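Local coordinates for protein acetyltransferase, GNAT family (Streptococcus pneumoniae, PDB 2I79) that probably transfers an acetyl group from acetyl coenzyme A to an acceptor amine, as a member of the GNAT family of acetyltransferases, at residues R83-F91 / G119-T127. Residues are numbered along the deposited sequence; the frame is centred on the assembly and turned at random.
Sequences RVRHIGDLF and GILRRLQLT. With ACO (acetyl coenzyme *a), chain G.
Strands 87-91 and 123-127 run parallel in register I87-R123, G88-L124 and D89-Q125, their short axes 4.6 Å apart at closest approach, with backbone bonds from G88 N to R123 O, Q125 N to G88 O and L90 N to Q125 O. Just before the strands pair, H86 O accepts R122 N at 2.7 Å on an in-plane lone pair and, more weakly, R123 N. I87, D89, R123 and Q125 share one face of the sheet. There Q125 NE2 donates to D89 OD1 at 2.8 Å, meeting the syn side of a carboxylate whose plane is turned 44° from the amide. Q125 CG sits between its own backbone N and carbonyl carbon (chi1 70°), and the extended chain beyond brings CD to 3.5 Å from I87 CG2. The other end of the amide, OE1, takes R123 NH1 at 3.1 Å in the carbonyl plane, so both ends of the amide are bonded and its flip is defined. R123 also forms a salt bridge with E147, and its CD lies alongside I87 CG1.

The two strands flank helix 103-117 in sequence, making the beta-alpha-beta unit of the GNAT fold. On the helix-covered face, L121 CD2 reaches to 3.6 Å from G88 N, and L124 CD2 lies against G88 CA; L121 packs on W114 and both leucines on A115. Toward the carboxyl ends the strands splay, the CA atoms of L90 and L126 standing 5.6 Å apart, wider than in the pairs before them, a divergence associated in this family with acetyl-CoA binding: the acetyl CH3 lies 3.2 Å from L90 O and also touches L126 CD1. At the opposite end of the pairing, the H86 ring has I87 CG1 above one face, offset toward the rim, and meets F161 of the second subunit.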
ATOM      1  N   ARG A  83      -5.637 -13.157  -2.961  1.00 44.61           N
ATOM      2  CA  ARG A  83      -4.379 -13.268  -2.217  1.00 44.34           C
ATOM      3  C   ARG A  83      -4.406 -12.394  -0.954  1.00 43.62           C
ATOM      4  O   ARG A  83      -3.923 -12.817   0.076  1.00 43.17           O
ATOM      5  CB  ARG A  83      -3.152 -12.885  -3.053  1.00 43.71           C
ATOM      6  CG  ARG A  83      -1.776 -13.345  -2.407  1.00 45.05           C
ATOM      7  CD  ARG A  83      -1.103 -14.509  -3.172  1.00 48.93           C
ATOM      8  NE  ARG A  83      -2.080 -15.544  -3.493  1.00 49.21           N
ATOM      9  CZ  ARG A  83      -2.273 -16.145  -4.646  1.00 49.93           C
ATOM     10  NH1 ARG A  83      -1.542 -15.920  -5.723  1.00 49.68           N
ATOM     11  NH2 ARG A  83      -3.239 -17.040  -4.704  1.00 55.54           N
ATOM     12  N   VAL A  84      -4.996 -11.197  -1.056  1.00 43.55           N
ATOM     13  CA  VAL A  84      -4.898 -10.139  -0.044  1.00 43.82           C
ATOM     14  C   VAL A  84      -6.231  -9.486   0.375  1.00 44.18           C
ATOM     15  O   VAL A  84      -6.252  -8.544   1.173  1.00 43.80           O
ATOM     16  CB  VAL A  84      -3.911  -9.057  -0.528  1.00 43.80           C
ATOM     17  CG1 VAL A  84      -2.516  -9.652  -0.601  1.00 42.95           C
ATOM     18  CG2 VAL A  84      -4.329  -8.494  -1.862  1.00 43.32           C
ATOM     19  N   ARG A  85      -7.340 -10.050  -0.096  1.00 44.66           N
ATOM     20  CA  ARG A  85      -8.698  -9.498   0.117  1.00 44.57           C
ATOM     21  C   ARG A  85      -9.127  -9.432   1.613  1.00 43.11           C
ATOM     22  O   ARG A  85     -10.001  -8.654   1.986  1.00 42.03           O
ATOM     23  CB  ARG A  85      -9.684 -10.344  -0.708  1.00 44.74           C
ATOM     24  CG  ARG A  85     -11.102  -9.866  -0.717  1.00 46.85           C
ATOM     25  CD  ARG A  85     -11.841 -10.290  -1.997  1.00 51.09           C
ATOM     26  NE  ARG A  85     -12.019 -11.735  -2.073  1.00 55.54           N
ATOM     27  CZ  ARG A  85     -12.056 -12.457  -3.203  1.00 56.70           C
ATOM     28  NH1 ARG A  85     -11.882 -11.908  -4.410  1.00 57.21           N
ATOM     29  NH2 ARG A  85     -12.249 -13.776  -3.121  1.00 57.77           N
ATOM     30  N   HIS A  86      -8.472 -10.230   2.441  1.00 41.53           N
ATOM     31  CA  HIS A  86      -8.753 -10.360   3.882  1.00 41.59           C
ATOM     32  C   HIS A  86      -7.993  -9.359   4.754  1.00 41.12           C
ATOM     33  O   HIS A  86      -8.147  -9.376   5.969  1.00 41.65           O
ATOM     34  CB  HIS A  86      -8.381 -11.788   4.330  1.00 41.35           C
ATOM     35  CG  HIS A  86      -6.938 -12.117   4.102  1.00 39.40           C
ATOM     36  ND1 HIS A  86      -5.992 -12.038   5.103  1.00 39.10           N
ATOM     37  CD2 HIS A  86      -6.256 -12.396   2.968  1.00 36.43           C
ATOM     38  CE1 HIS A  86      -4.805 -12.329   4.601  1.00 36.18           C
ATOM     39  NE2 HIS A  86      -4.938 -12.534   3.308  1.00 38.58           N
ATOM     40  N   ILE A  87      -7.185  -8.501   4.129  1.00 40.66           N
ATOM     41  CA  ILE A  87      -6.352  -7.515   4.803  1.00 40.38           C
ATOM     42  C   ILE A  87      -6.917  -6.088   4.625  1.00 40.73           C
ATOM     43  O   ILE A  87      -7.015  -5.579   3.499  1.00 40.98           O
ATOM     44  CB  ILE A  87      -4.915  -7.519   4.222  1.00 40.39           C
ATOM     45  CG1 ILE A  87      -4.281  -8.925   4.292  1.00 40.33           C
ATOM     46  CG2 ILE A  87      -4.035  -6.503   4.939  1.00 40.46           C
ATOM     47  CD1 ILE A  87      -3.003  -9.061   3.486  1.00 39.31           C
ATOM     48  N   GLY A  88      -7.275  -5.457   5.739  1.00 40.75           N
ATOM     49  CA  GLY A  88      -7.742  -4.075   5.764  1.00 40.91           C
ATOM     50  C   GLY A  88      -6.647  -3.166   6.263  1.00 41.08           C
ATOM     51  O   GLY A  88      -6.052  -3.402   7.323  1.00 40.87           O
ATOM     52  N   ASP A  89      -6.349  -2.141   5.475  1.00 42.55           N
ATOM     53  CA  ASP A  89      -5.397  -1.103   5.863  1.00 42.72           C
ATOM     54  C   ASP A  89      -6.171  -0.041   6.599  1.00 43.24           C
ATOM     55  O   ASP A  89      -7.139   0.526   6.044  1.00 42.61           O
ATOM     56  CB  ASP A  89      -4.751  -0.517   4.608  1.00 43.21           C
ATOM     57  CG  ASP A  89      -3.917  -1.556   3.859  1.00 45.24           C
ATOM     58  OD1 ASP A  89      -2.928  -2.026   4.449  1.00 46.24           O
ATOM     59  OD2 ASP A  89      -4.264  -1.927   2.701  1.00 49.95           O
ATOM     60  N   LEU A  90      -5.761   0.219   7.836  1.00 43.34           N
ATOM     61  CA  LEU A  90      -6.488   1.114   8.723  1.00 44.28           C
ATOM     62  C   LEU A  90      -5.877   2.531   8.697  1.00 44.12           C
ATOM     63  O   LEU A  90      -4.650   2.701   8.620  1.00 43.93           O
ATOM     64  CB  LEU A  90      -6.526   0.508  10.151  1.00 44.61           C
ATOM     65  CG  LEU A  90      -7.560   0.873  11.233  1.00 46.12           C
ATOM     66  CD1 LEU A  90      -8.996   0.550  10.911  1.00 48.63           C
ATOM     67  CD2 LEU A  90      -7.202   0.114  12.518  1.00 47.40           C
ATOM     68  N   PHE A  91      -6.764   3.538   8.741  1.00 44.36           N
ATOM     69  CA  PHE A  91      -6.406   4.955   8.894  1.00 44.21           C
ATOM     70  C   PHE A  91      -7.404   5.618   9.853  1.00 44.23           C
ATOM     71  O   PHE A  91      -8.614   5.510   9.626  1.00 43.76           O
ATOM     72  CB  PHE A  91      -6.466   5.656   7.535  1.00 45.44           C
ATOM     73  CG  PHE A  91      -6.215   7.131   7.596  1.00 45.47           C
ATOM     74  CD1 PHE A  91      -4.928   7.625   7.794  1.00 48.18           C
ATOM     75  CD2 PHE A  91      -7.256   8.031   7.470  1.00 46.58           C
ATOM     76  CE1 PHE A  91      -4.687   9.005   7.845  1.00 48.24           C
ATOM     77  CE2 PHE A  91      -7.024   9.408   7.523  1.00 47.84           C
ATOM     78  CZ  PHE A  91      -5.738   9.893   7.709  1.00 47.35           C
ATOM     79  N   GLY A 119     -16.893 -10.973   7.792  1.00 51.04           N
ATOM     80  CA  GLY A 119     -16.688 -12.327   7.287  1.00 50.38           C
ATOM     81  C   GLY A 119     -15.613 -12.439   6.218  1.00 49.99           C
ATOM     82  O   GLY A 119     -15.383 -13.522   5.687  1.00 50.26           O
ATOM     83  N   ILE A 120     -14.940 -11.328   5.916  1.00 48.81           N
ATOM     84  CA  ILE A 120     -13.936 -11.277   4.844  1.00 47.95           C
ATOM     85  C   ILE A 120     -12.584 -10.861   5.429  1.00 46.80           C
ATOM     86  O   ILE A 120     -11.562 -11.485   5.154  1.00 46.04           O
ATOM     87  CB  ILE A 120     -14.350 -10.294   3.730  1.00 47.80           C
ATOM     88  CG1 ILE A 120     -15.789 -10.590   3.263  1.00 49.27           C
ATOM     89  CG2 ILE A 120     -13.365 -10.363   2.523  1.00 48.56           C
ATOM     90  CD1 ILE A 120     -16.465  -9.462   2.453  1.00 47.88           C
ATOM     91  N   LEU A 121     -12.577  -9.801   6.239  1.00 45.99           N
ATOM     92  CA  LEU A 121     -11.322  -9.325   6.790  1.00 45.20           C
ATOM     93  C   LEU A 121     -10.909 -10.281   7.884  1.00 44.86           C
ATOM     94  O   LEU A 121     -11.732 -10.654   8.746  1.00 44.37           O
ATOM     95  CB  LEU A 121     -11.433  -7.883   7.292  1.00 44.38           C
ATOM     96  CG  LEU A 121     -11.752  -6.832   6.217  1.00 44.55           C
ATOM     97  CD1 LEU A 121     -12.034  -5.510   6.858  1.00 42.65           C
ATOM     98  CD2 LEU A 121     -10.647  -6.697   5.119  1.00 41.35           C
ATOM     99  N   ARG A 122      -9.649 -10.723   7.790  1.00 44.67           N
ATOM    100  CA  ARG A 122      -8.990 -11.532   8.807  1.00 44.34           C
ATOM    101  C   ARG A 122      -7.690 -10.884   9.334  1.00 43.94           C
ATOM    102  O   ARG A 122      -6.949 -11.482  10.108  1.00 44.69           O
ATOM    103  CB  ARG A 122      -8.673 -12.908   8.227  1.00 44.60           C
ATOM    104  CG  ARG A 122      -9.888 -13.659   7.666  1.00 45.34           C
ATOM    105  CD  ARG A 122     -10.998 -13.916   8.700  1.00 47.04           C
ATOM    106  NE  ARG A 122     -10.499 -14.659   9.858  1.00 47.25           N
ATOM    107  CZ  ARG A 122     -10.197 -15.958   9.843  1.00 48.24           C
ATOM    108  NH1 ARG A 122     -10.372 -16.686   8.747  1.00 48.96           N
ATOM    109  NH2 ARG A 122      -9.723 -16.541  10.934  1.00 48.47           N
ATOM    110  N   ARG A 123      -7.409  -9.669   8.906  1.00 43.23           N
ATOM    111  CA  ARG A 123      -6.231  -8.931   9.351  1.00 42.74           C
ATOM    112  C   ARG A 123      -6.455  -7.424   9.152  1.00 42.03           C
ATOM    113  O   ARG A 123      -7.015  -6.995   8.118  1.00 41.49           O
ATOM    114  CB  ARG A 123      -4.965  -9.400   8.608  1.00 42.63           C
ATOM    115  CG  ARG A 123      -3.797  -8.398   8.704  1.00 43.29           C
ATOM    116  CD  ARG A 123      -2.544  -8.776   7.911  1.00 42.66           C
ATOM    117  NE  ARG A 123      -1.642  -9.209   8.889  1.00 48.22           N
ATOM    118  CZ  ARG A 123      -0.670  -8.507   9.476  1.00 46.20           C
ATOM    119  NH1 ARG A 123      -0.272  -7.313   9.095  1.00 42.42           N
ATOM    120  NH2 ARG A 123      -0.018  -9.117  10.424  1.00 45.34           N
ATOM    121  N   LEU A 124      -6.061  -6.643  10.162  1.00 42.21           N
ATOM    122  CA  LEU A 124      -5.938  -5.193  10.055  1.00 42.14           C
ATOM    123  C   LEU A 124      -4.477  -4.778  10.279  1.00 41.63           C
ATOM    124  O   LEU A 124      -3.739  -5.381  11.058  1.00 40.37           O
ATOM    125  CB  LEU A 124      -6.863  -4.447  11.035  1.00 42.40           C
ATOM    126  CG  LEU A 124      -8.364  -4.743  10.961  1.00 43.81           C
ATOM    127  CD1 LEU A 124      -9.096  -4.048  12.110  1.00 45.09           C
ATOM    128  CD2 LEU A 124      -8.967  -4.329   9.612  1.00 42.92           C
ATOM    129  N   GLN A 125      -4.071  -3.743   9.561  1.00 42.06           N
ATOM    130  CA  GLN A 125      -2.701  -3.306   9.579  1.00 42.10           C
ATOM    131  C   GLN A 125      -2.583  -1.828   9.237  1.00 42.94           C
ATOM    132  O   GLN A 125      -3.476  -1.242   8.602  1.00 42.05           O
ATOM    133  CB  GLN A 125      -1.884  -4.126   8.579  1.00 42.03           C
ATOM    134  CG  GLN A 125      -2.211  -3.840   7.098  1.00 40.56           C
ATOM    135  CD  GLN A 125      -1.352  -4.656   6.148  1.00 41.57           C
ATOM    136  OE1 GLN A 125      -0.812  -5.694   6.516  1.00 40.37           O
ATOM    137  NE2 GLN A 125      -1.207  -4.176   4.919  1.00 38.98           N
ATOM    138  N   LEU A 126      -1.471  -1.245   9.688  1.00 43.20           N
ATOM    139  CA  LEU A 126      -1.058   0.100   9.334  1.00 43.15           C
ATOM    140  C   LEU A 126       0.417   0.232   9.606  1.00 43.18           C
ATOM    141  O   LEU A 126       1.036  -0.683  10.123  1.00 43.10           O
ATOM    142  CB  LEU A 126      -1.789   1.142  10.163  1.00 43.93           C
ATOM    143  CG  LEU A 126      -1.578   1.184  11.687  1.00 45.33           C
ATOM    144  CD1 LEU A 126      -2.046   2.542  12.077  1.00 51.20           C
ATOM    145  CD2 LEU A 126      -2.328   0.135  12.471  1.00 44.79           C
ATOM    146  N   THR A 127       0.966   1.368   9.205  1.00 42.99           N
ATOM    147  CA  THR A 127       2.282   1.801   9.591  1.00 43.61           C
ATOM    148  C   THR A 127       2.058   3.117  10.329  1.00 43.31           C
ATOM    149  O   THR A 127       1.147   3.881   9.976  1.00 42.52           O
ATOM    150  CB  THR A 127       3.200   2.045   8.386  1.00 43.28           C
ATOM    151  OG1 THR A 127       2.655   3.107   7.633  1.00 44.07           O
ATOM    152  CG2 THR A 127       3.292   0.839   7.482  1.00 44.26           C
TER
HETATM  153  N1A ACO G 402       2.306   9.112  24.511  1.00 47.99           N
HETATM  154  C2A ACO G 402       1.580   8.045  24.905  1.00 47.58           C
HETATM  155  N3A ACO G 402       0.239   8.083  25.030  1.00 46.52           N
HETATM  156  C4A ACO G 402      -0.452   9.207  24.754  1.00 46.05           C
HETATM  157  C5A ACO G 402       0.258  10.402  24.305  1.00 45.77           C
HETATM  158  C6A ACO G 402       1.720  10.289  24.186  1.00 47.65           C
HETATM  159  N6A ACO G 402       2.445  11.353  23.780  1.00 48.82           N
HETATM  160  N7A ACO G 402      -0.658  11.353  24.114  1.00 46.84           N
HETATM  161  C8A ACO G 402      -1.869  10.794  24.415  1.00 47.85           C
HETATM  162  N9A ACO G 402      -1.736   9.513  24.800  1.00 47.39           N
HETATM  163  C1B ACO G 402      -2.741   8.490  25.204  1.00 49.04           C
HETATM  164  C2B ACO G 402      -3.922   8.903  26.069  1.00 51.78           C
HETATM  165  O2B ACO G 402      -3.604   8.867  27.462  1.00 54.77           O
HETATM  166  C3B ACO G 402      -4.910   7.820  25.720  1.00 52.47           C
HETATM  167  O3B ACO G 402      -4.611   6.563  26.299  1.00 55.89           O
HETATM  168  P3B ACO G 402      -5.434   5.916  27.510  1.00 59.66           P
HETATM  169  O7A ACO G 402      -4.898   6.851  28.582  1.00 58.97           O
HETATM  170  O8A ACO G 402      -5.004   4.472  27.618  1.00 60.25           O
HETATM  171  O9A ACO G 402      -6.896   6.037  27.161  1.00 58.98           O
HETATM  172  C4B ACO G 402      -4.655   7.591  24.238  1.00 50.86           C
HETATM  173  O4B ACO G 402      -3.285   7.909  24.021  1.00 48.65           O
HETATM  174  C5B ACO G 402      -5.590   8.448  23.395  1.00 49.41           C
HETATM  175  O5B ACO G 402      -6.798   7.688  23.263  1.00 47.16           O
HETATM  176  P1A ACO G 402      -8.105   8.419  22.681  1.00 43.07           P
HETATM  177  O1A ACO G 402      -8.334   9.724  23.397  1.00 43.98           O
HETATM  178  O2A ACO G 402      -9.172   7.345  22.620  1.00 40.33           O
HETATM  179  O3A ACO G 402      -7.550   8.840  21.219  1.00 45.34           O
HETATM  180  P2A ACO G 402      -7.639  10.293  20.470  1.00 44.53           P
HETATM  181  O4A ACO G 402      -6.681  11.365  21.000  1.00 39.44           O
HETATM  182  O5A ACO G 402      -9.119  10.578  20.368  1.00 41.36           O
HETATM  183  O6A ACO G 402      -7.062   9.767  19.036  1.00 43.40           O
HETATM  184  CBP ACO G 402      -5.134   9.843  17.532  1.00 44.89           C
HETATM  185  CCP ACO G 402      -5.690   9.424  18.879  1.00 44.44           C
HETATM  186  CDP ACO G 402      -3.695   9.314  17.431  1.00 44.09           C
HETATM  187  CEP ACO G 402      -6.040   9.257  16.439  1.00 45.52           C
HETATM  188  CAP ACO G 402      -5.126  11.373  17.438  1.00 44.96           C
HETATM  189  OAP ACO G 402      -4.196  11.957  18.381  1.00 45.80           O
HETATM  190  C9P ACO G 402      -4.808  11.839  16.027  1.00 43.35           C
HETATM  191  O9P ACO G 402      -5.696  11.909  15.198  1.00 42.42           O
HETATM  192  N8P ACO G 402      -3.554  12.181  15.758  1.00 42.57           N
HETATM  193  C7P ACO G 402      -3.081  12.696  14.467  1.00 44.90           C
HETATM  194  C6P ACO G 402      -3.254  11.720  13.304  1.00 43.43           C
HETATM  195  C5P ACO G 402      -2.609  10.396  13.604  1.00 44.47           C
HETATM  196  O5P ACO G 402      -1.452  10.369  13.970  1.00 44.27           O
HETATM  197  N4P ACO G 402      -3.358   9.311  13.455  1.00 46.68           N
HETATM  198  C3P ACO G 402      -2.874   7.961  13.694  1.00 50.34           C
HETATM  199  C2P ACO G 402      -1.918   7.459  12.620  1.00 54.90           C
HETATM  200  S1P ACO G 402      -2.780   7.335  11.078  1.00 58.98           S
HETATM  201  C   ACO G 402      -3.311   5.826  10.793  1.00 58.13           C
HETATM  202  O   ACO G 402      -4.166   5.489  11.579  1.00 58.15           O
HETATM  203  CH3 ACO G 402      -2.725   5.024   9.645  1.00 59.19           C